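Local coordinates for protein latent form of PPO4 Tyrosinase (Agaricus bisporus var. bisporus H97, PDB 4OUA) that uses a pair of copper ions to hydroxylate monophenols and oxidise the resulting o-diphenols to o-quinones, the initial step of melanin synthesis, at residues B[215-220]-B[475-480]; B[377-382]-B[395-400]. One frame throughout, in Å; residues are numbered along the deposited sequence.

Contact 1 of 2, residues B[215-220]-B[475-480]; sequences TREKTY and FVHLDR
Glu217 and Arg480 form the salt bridge that joins the two segments, with Glu217 OE1 lying 2.7 Å from Arg480 NE. The oxygen sits at the edge of the guanidinium near its plane, yet the N-H···O angle is just 121°, so the hydrogen-bond part is weak; the carboxylate plane is turned 74° from the guanidinium. A chi1 of 44° sets Arg480 CG between its backbone N and carbonyl carbon, bringing CG beside the same oxygen, and the chain then extends to NE. The other carboxylate oxygen, Glu217 OE2, faces Asp479 OD1 at 3.4 Å, two acceptors whose like charges are probably offset in part by Arg480 and by a long, weak ion pair from Asp479 to Lys397. A glutamine here would probably leave Arg480 without its counter-charge at this largely buried junction.

The contact joins helix 212-224 of the copper-binding central domain to the C-terminal domain, at the end of strand 471-477, an outermost strand of a four-stranded antiparallel sheet, and the start of helix 479-485. Helix and strand axes pass 8.4 Å apart.

His477 packs against the same helix: its CB lies 3.4 Å from Glu217 OE2, and its CD2 is 3.9 Å from Glu217 CB, an approach to the ring that is oblique. One residue on, the Lys218 chain, extended beyond CG, crosses Val476 obliquely and brings CE to 3.1 Å from Phe475 O and 4.1 Å from Val476 CG2. Its NZ hydrogen-bonds Ser449 O and forms a salt bridge with Asp252.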
loop_
_atom_site.group_PDB
_atom_site.type_symbol
_atom_site.label_atom_id
_atom_site.label_comp_id
_atom_site.label_asym_id
_atom_site.label_seq_id
_atom_site.Cartn_x
_atom_site.Cartn_y
_atom_site.Cartn_z
ATOM N N THR B 215 -9.440 6.773 0.783
ATOM C CA THR B 215 -8.026 6.427 0.847
ATOM C C THR B 215 -7.262 7.445 1.688
ATOM O O THR B 215 -6.259 7.119 2.324
ATOM C CB THR B 215 -7.405 6.347 -0.561
ATOM O OG1 THR B 215 -8.159 5.431 -1.365
ATOM C CG2 THR B 215 -5.963 5.877 -0.489
ATOM N N ARG B 216 -7.754 8.680 1.691
ATOM C CA ARG B 216 -7.138 9.754 2.456
ATOM C C ARG B 216 -7.331 9.533 3.954
ATOM O O ARG B 216 -6.385 9.658 4.732
ATOM C CB ARG B 216 -7.718 11.105 2.036
ATOM C CG ARG B 216 -6.928 12.315 2.517
ATOM C CD ARG B 216 -7.504 13.595 1.930
ATOM N NE ARG B 216 -6.616 14.741 2.107
ATOM C CZ ARG B 216 -6.736 15.637 3.081
ATOM N NH1 ARG B 216 -7.713 15.522 3.971
ATOM N NH2 ARG B 216 -5.882 16.647 3.163
ATOM N N GLU B 217 -8.557 9.206 4.354
ATOM C CA GLU B 217 -8.849 8.935 5.758
ATOM C C GLU B 217 -8.102 7.699 6.240
ATOM O O GLU B 217 -7.485 7.718 7.304
ATOM C CB GLU B 217 -10.352 8.752 5.985
ATOM C CG GLU B 217 -11.105 10.040 6.283
ATOM C CD GLU B 217 -12.303 9.816 7.191
ATOM O OE1 GLU B 217 -13.419 9.604 6.671
ATOM O OE2 GLU B 217 -12.125 9.851 8.429
ATOM N N LYS B 218 -8.165 6.628 5.453
ATOM C CA LYS B 218 -7.489 5.382 5.799
ATOM C C LYS B 218 -5.996 5.596 6.027
ATOM O O LYS B 218 -5.417 5.042 6.961
ATOM C CB LYS B 218 -7.698 4.331 4.706
ATOM C CG LYS B 218 -9.084 3.706 4.683
ATOM C CD LYS B 218 -9.100 2.467 3.797
ATOM C CE LYS B 218 -10.429 1.740 3.867
ATOM N NZ LYS B 218 -10.370 0.425 3.167
ATOM N N THR B 219 -5.383 6.407 5.172
ATOM C CA THR B 219 -3.953 6.671 5.256
ATOM C C THR B 219 -3.601 7.480 6.500
ATOM O O THR B 219 -2.594 7.215 7.159
ATOM C CB THR B 219 -3.451 7.415 4.009
ATOM O OG1 THR B 219 -3.621 6.580 2.858
ATOM C CG2 THR B 219 -1.979 7.770 4.155
ATOM N N TYR B 220 -4.433 8.466 6.819
ATOM C CA TYR B 220 -4.207 9.303 7.991
ATOM C C TYR B 220 -4.282 8.491 9.280
ATOM O O TYR B 220 -3.330 8.462 10.060
ATOM C CB TYR B 220 -5.221 10.448 8.036
ATOM C CG TYR B 220 -5.066 11.353 9.237
ATOM C CD1 TYR B 220 -4.140 12.388 9.236
ATOM C CD2 TYR B 220 -5.848 11.176 10.371
ATOM C CE1 TYR B 220 -3.994 13.218 10.331
ATOM C CE2 TYR B 220 -5.711 12.003 11.471
ATOM C CZ TYR B 220 -4.783 13.022 11.444
ATOM O OH TYR B 220 -4.640 13.846 12.535
ATOM N N PHE B 475 -10.943 -1.560 8.078
ATOM C CA PHE B 475 -11.678 -0.449 8.670
ATOM C C PHE B 475 -12.130 0.570 7.631
ATOM O O PHE B 475 -11.420 0.845 6.665
ATOM C CB PHE B 475 -10.824 0.251 9.729
ATOM C CG PHE B 475 -10.429 -0.633 10.872
ATOM C CD1 PHE B 475 -11.167 -0.644 12.044
ATOM C CD2 PHE B 475 -9.316 -1.452 10.779
ATOM C CE1 PHE B 475 -10.802 -1.456 13.102
ATOM C CE2 PHE B 475 -8.947 -2.267 11.833
ATOM C CZ PHE B 475 -9.692 -2.268 12.996
ATOM N N VAL B 476 -13.316 1.130 7.844
ATOM C CA VAL B 476 -13.826 2.209 7.009
ATOM C C VAL B 476 -14.415 3.300 7.896
ATOM O O VAL B 476 -15.248 3.024 8.757
ATOM C CB VAL B 476 -14.888 1.709 6.017
ATOM C CG1 VAL B 476 -15.514 2.881 5.276
ATOM C CG2 VAL B 476 -14.270 0.718 5.041
ATOM N N HIS B 477 -13.976 4.537 7.681
ATOM C CA HIS B 477 -14.325 5.641 8.570
ATOM C C HIS B 477 -15.617 6.345 8.163
ATOM O O HIS B 477 -15.995 6.346 6.993
ATOM C CB HIS B 477 -13.173 6.644 8.623
ATOM C CG HIS B 477 -11.856 6.022 8.963
ATOM N ND1 HIS B 477 -11.468 5.761 10.260
ATOM C CD2 HIS B 477 -10.839 5.600 8.175
ATOM C CE1 HIS B 477 -10.268 5.210 10.256
ATOM N NE2 HIS B 477 -9.863 5.101 9.004
ATOM N N LEU B 478 -16.284 6.949 9.143
ATOM C CA LEU B 478 -17.592 7.560 8.926
ATOM C C LEU B 478 -17.642 9.006 9.407
ATOM O O LEU B 478 -18.653 9.688 9.236
ATOM C CB LEU B 478 -18.675 6.750 9.640
ATOM C CG LEU B 478 -18.679 5.239 9.410
ATOM C CD1 LEU B 478 -19.726 4.577 10.292
ATOM C CD2 LEU B 478 -18.925 4.921 7.945
ATOM N N ASP B 479 -16.546 9.462 10.007
ATOM C CA ASP B 479 -16.489 10.767 10.664
ATOM C C ASP B 479 -16.994 11.916 9.795
ATOM O O ASP B 479 -17.917 12.633 10.175
ATOM C CB ASP B 479 -15.057 11.061 11.110
ATOM C CG ASP B 479 -14.451 9.924 11.906
ATOM O OD1 ASP B 479 -13.733 9.094 11.307
ATOM O OD2 ASP B 479 -14.699 9.858 13.129
ATOM N N ARG B 480 -16.385 12.087 8.627
ATOM C CA ARG B 480 -16.716 13.206 7.755
ATOM C C ARG B 480 -18.131 13.103 7.182
ATOM O O ARG B 480 -18.696 14.099 6.730
ATOM C CB ARG B 480 -15.691 13.310 6.625
ATOM C CG ARG B 480 -15.340 11.981 5.990
ATOM C CD ARG B 480 -14.154 12.114 5.053
ATOM N NE ARG B 480 -13.932 10.879 4.310
ATOM C CZ ARG B 480 -14.521 10.594 3.153
ATOM N NH1 ARG B 480 -15.361 11.461 2.605
ATOM N NH2 ARG B 480 -14.269 9.444 2.545
#

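Contact 2 of 2, residues B[377-382]-B[395-400]; sequences YGIKKS and DFKGVT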
loop_
_atom_site.group_PDB
_atom_site.type_symbol
_atom_site.label_atom_id
_atom_site.label_comp_id
_atom_site.label_asym_id
_atom_site.label_seq_id
_atom_site.Cartn_x
_atom_site.Cartn_y
_atom_site.Cartn_z
ATOM N N TYR B 377 -2.725 15.142 5.192
ATOM C CA TYR B 377 -3.781 14.148 5.041
ATOM C C TYR B 377 -4.969 14.378 5.974
ATOM O O TYR B 377 -5.972 13.671 5.893
ATOM C CB TYR B 377 -3.215 12.746 5.282
ATOM C CG TYR B 377 -1.991 12.417 4.459
ATOM C CD1 TYR B 377 -2.106 12.054 3.124
ATOM C CD2 TYR B 377 -0.721 12.454 5.020
ATOM C CE1 TYR B 377 -0.991 11.748 2.369
ATOM C CE2 TYR B 377 0.399 12.147 4.272
ATOM C CZ TYR B 377 0.258 11.796 2.947
ATOM O OH TYR B 377 1.369 11.492 2.192
ATOM N N GLY B 378 -4.854 15.362 6.858
ATOM C CA GLY B 378 -5.860 15.585 7.883
ATOM C C GLY B 378 -7.159 16.194 7.388
ATOM O O GLY B 378 -7.298 16.529 6.213
ATOM N N ILE B 379 -8.119 16.331 8.299
ATOM C CA ILE B 379 -9.392 16.969 7.989
ATOM C C ILE B 379 -9.342 18.455 8.333
ATOM O O ILE B 379 -9.015 18.830 9.460
ATOM C CB ILE B 379 -10.557 16.309 8.751
ATOM C CG1 ILE B 379 -10.677 14.834 8.364
ATOM C CG2 ILE B 379 -11.861 17.042 8.474
ATOM C CD1 ILE B 379 -11.804 14.107 9.066
ATOM N N LYS B 380 -9.663 19.297 7.357
ATOM C CA LYS B 380 -9.613 20.743 7.546
ATOM C C LYS B 380 -10.922 21.285 8.110
ATOM O O LYS B 380 -11.993 20.730 7.862
ATOM C CB LYS B 380 -9.286 21.441 6.224
ATOM N N LYS B 381 -10.829 22.374 8.867
ATOM C CA LYS B 381 -12.013 23.041 9.393
ATOM C C LYS B 381 -12.823 23.647 8.251
ATOM O O LYS B 381 -12.376 23.660 7.104
ATOM C CB LYS B 381 -11.622 24.125 10.401
ATOM C CG LYS B 381 -10.735 25.218 9.825
ATOM C CD LYS B 381 -10.459 26.314 10.842
ATOM C CE LYS B 381 -9.616 27.427 10.232
ATOM N NZ LYS B 381 -9.347 28.531 11.196
ATOM N N SER B 382 -14.014 24.146 8.565
ATOM C CA SER B 382 -14.862 24.770 7.557
ATOM C C SER B 382 -14.613 26.275 7.487
ATOM O O SER B 382 -14.210 26.893 8.474
ATOM C CB SER B 382 -16.337 24.489 7.847
ATOM O OG SER B 382 -17.163 25.003 6.816
ATOM N N ASP B 395 -10.206 18.904 14.806
ATOM C CA ASP B 395 -9.370 18.990 15.997
ATOM C C ASP B 395 -8.821 17.619 16.378
ATOM O O ASP B 395 -7.775 17.513 17.019
ATOM C CB ASP B 395 -10.154 19.586 17.169
ATOM C CG ASP B 395 -10.463 21.060 16.978
ATOM O OD1 ASP B 395 -9.668 21.758 16.314
ATOM O OD2 ASP B 395 -11.502 21.521 17.498
ATOM N N PHE B 396 -9.533 16.571 15.975
ATOM C CA PHE B 396 -9.139 15.203 16.295
ATOM C C PHE B 396 -8.389 14.538 15.143
ATOM O O PHE B 396 -7.534 13.679 15.365
ATOM C CB PHE B 396 -10.366 14.365 16.664
ATOM C CG PHE B 396 -10.923 14.669 18.025
ATOM C CD1 PHE B 396 -10.570 13.898 19.121
ATOM C CD2 PHE B 396 -11.798 15.726 18.209
ATOM C CE1 PHE B 396 -11.080 14.174 20.375
ATOM C CE2 PHE B 396 -12.312 16.008 19.461
ATOM C CZ PHE B 396 -11.952 15.231 20.546
ATOM N N LYS B 397 -8.715 14.937 13.917
ATOM C CA LYS B 397 -8.126 14.323 12.733
ATOM C C LYS B 397 -7.475 15.356 11.816
ATOM O O LYS B 397 -7.435 15.179 10.599
ATOM C CB LYS B 397 -9.187 13.536 11.964
ATOM C CG LYS B 397 -9.919 12.499 12.799
ATOM C CD LYS B 397 -8.957 11.470 13.370
ATOM C CE LYS B 397 -9.679 10.456 14.245
ATOM N NZ LYS B 397 -10.717 9.701 13.490
ATOM N N GLY B 398 -6.964 16.433 12.407
ATOM C CA GLY B 398 -6.296 17.478 11.652
ATOM C C GLY B 398 -5.538 18.427 12.561
ATOM O O GLY B 398 -5.193 18.070 13.688
ATOM N N VAL B 399 -5.274 19.636 12.074
ATOM C CA VAL B 399 -4.613 20.654 12.884
ATOM C C VAL B 399 -5.522 21.072 14.035
ATOM O O VAL B 399 -6.683 21.421 13.825
ATOM C CB VAL B 399 -4.232 21.894 12.050
ATOM C CG1 VAL B 399 -5.443 22.424 11.294
ATOM C CG2 VAL B 399 -3.635 22.971 12.944
ATOM N N THR B 400 -4.990 21.026 15.254
ATOM C CA THR B 400 -5.780 21.326 16.445
ATOM C C THR B 400 -5.515 22.725 16.992
ATOM O O THR B 400 -4.369 23.087 17.264
ATOM C CB THR B 400 -5.512 20.313 17.574
ATOM O OG1 THR B 400 -5.983 19.019 17.182
ATOM C CG2 THR B 400 -6.223 20.741 18.849
#
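Ile379 meets Lys397 because its CG1 stands anti to the carbonyl carbon (chi1 -61°) and the chain then runs straight on to CD1, which rests 3.9 Å from Lys397 CB. The two side chains lie side by side and point the same way, but Lys397 bends at chi2 (-60°) and again at chi4, which leads its amine away from the isoleucine. The amine makes a salt bridge with Asp411 on strand 407-419, so across this contact Lys397 offers the base of its chain and its backbone, while its charge is used outside it.

The backbones meet through one hydrogen bond, Ile379 N to Lys397 O at 2.7 Å, with an N-H···O angle of 167°. The amide is thus aimed almost directly at the oxygen, although the donor is tilted out of the carbonyl plane. Next to this bond, Gly378 CA comes within 4.2 Å of Gly398 CA, and Ile379 O lies 3.7 Å from Gly398 CA. With hydrogen alone at both glycine positions, the main chains can come this close.

Topologically, the loop that follows helix 364-376 is tied to the 395-400 segment, which lies on helix 388-397, closing a short local excursion in which Ile379 also touches Leu393 of that helix. The pairing is local and irregular, with neither segment forming a strand. Its polar part uses main-chain atoms and its apolar part only CH groups, which implies a tie set by backbone shape and local fit, not by charge.

Contacts 1 and 2 lie on the same side of the chain's centre, with centres 13 Å apart, and helix 212-224 touches both. Arg216, on that helix, places NH1 2.5 Å from Gly378 O, a probable hydrogen bond, and Tyr220 OH packs 3.3 Å from Lys397 C. Asp411 neighbours both, taking the salt bridge of Lys397 and lying close to Asp479 OD2 as a like charge. The copper site lies nearer contact 1: the side chain of Lys218 is about 10 Å from that of copper ligand His250, and its partner Asp252 sits on the same helix, 246-258. Contact 2 lies away from the annotated sites and joins the loop after helix 364-376 to residues 395-400.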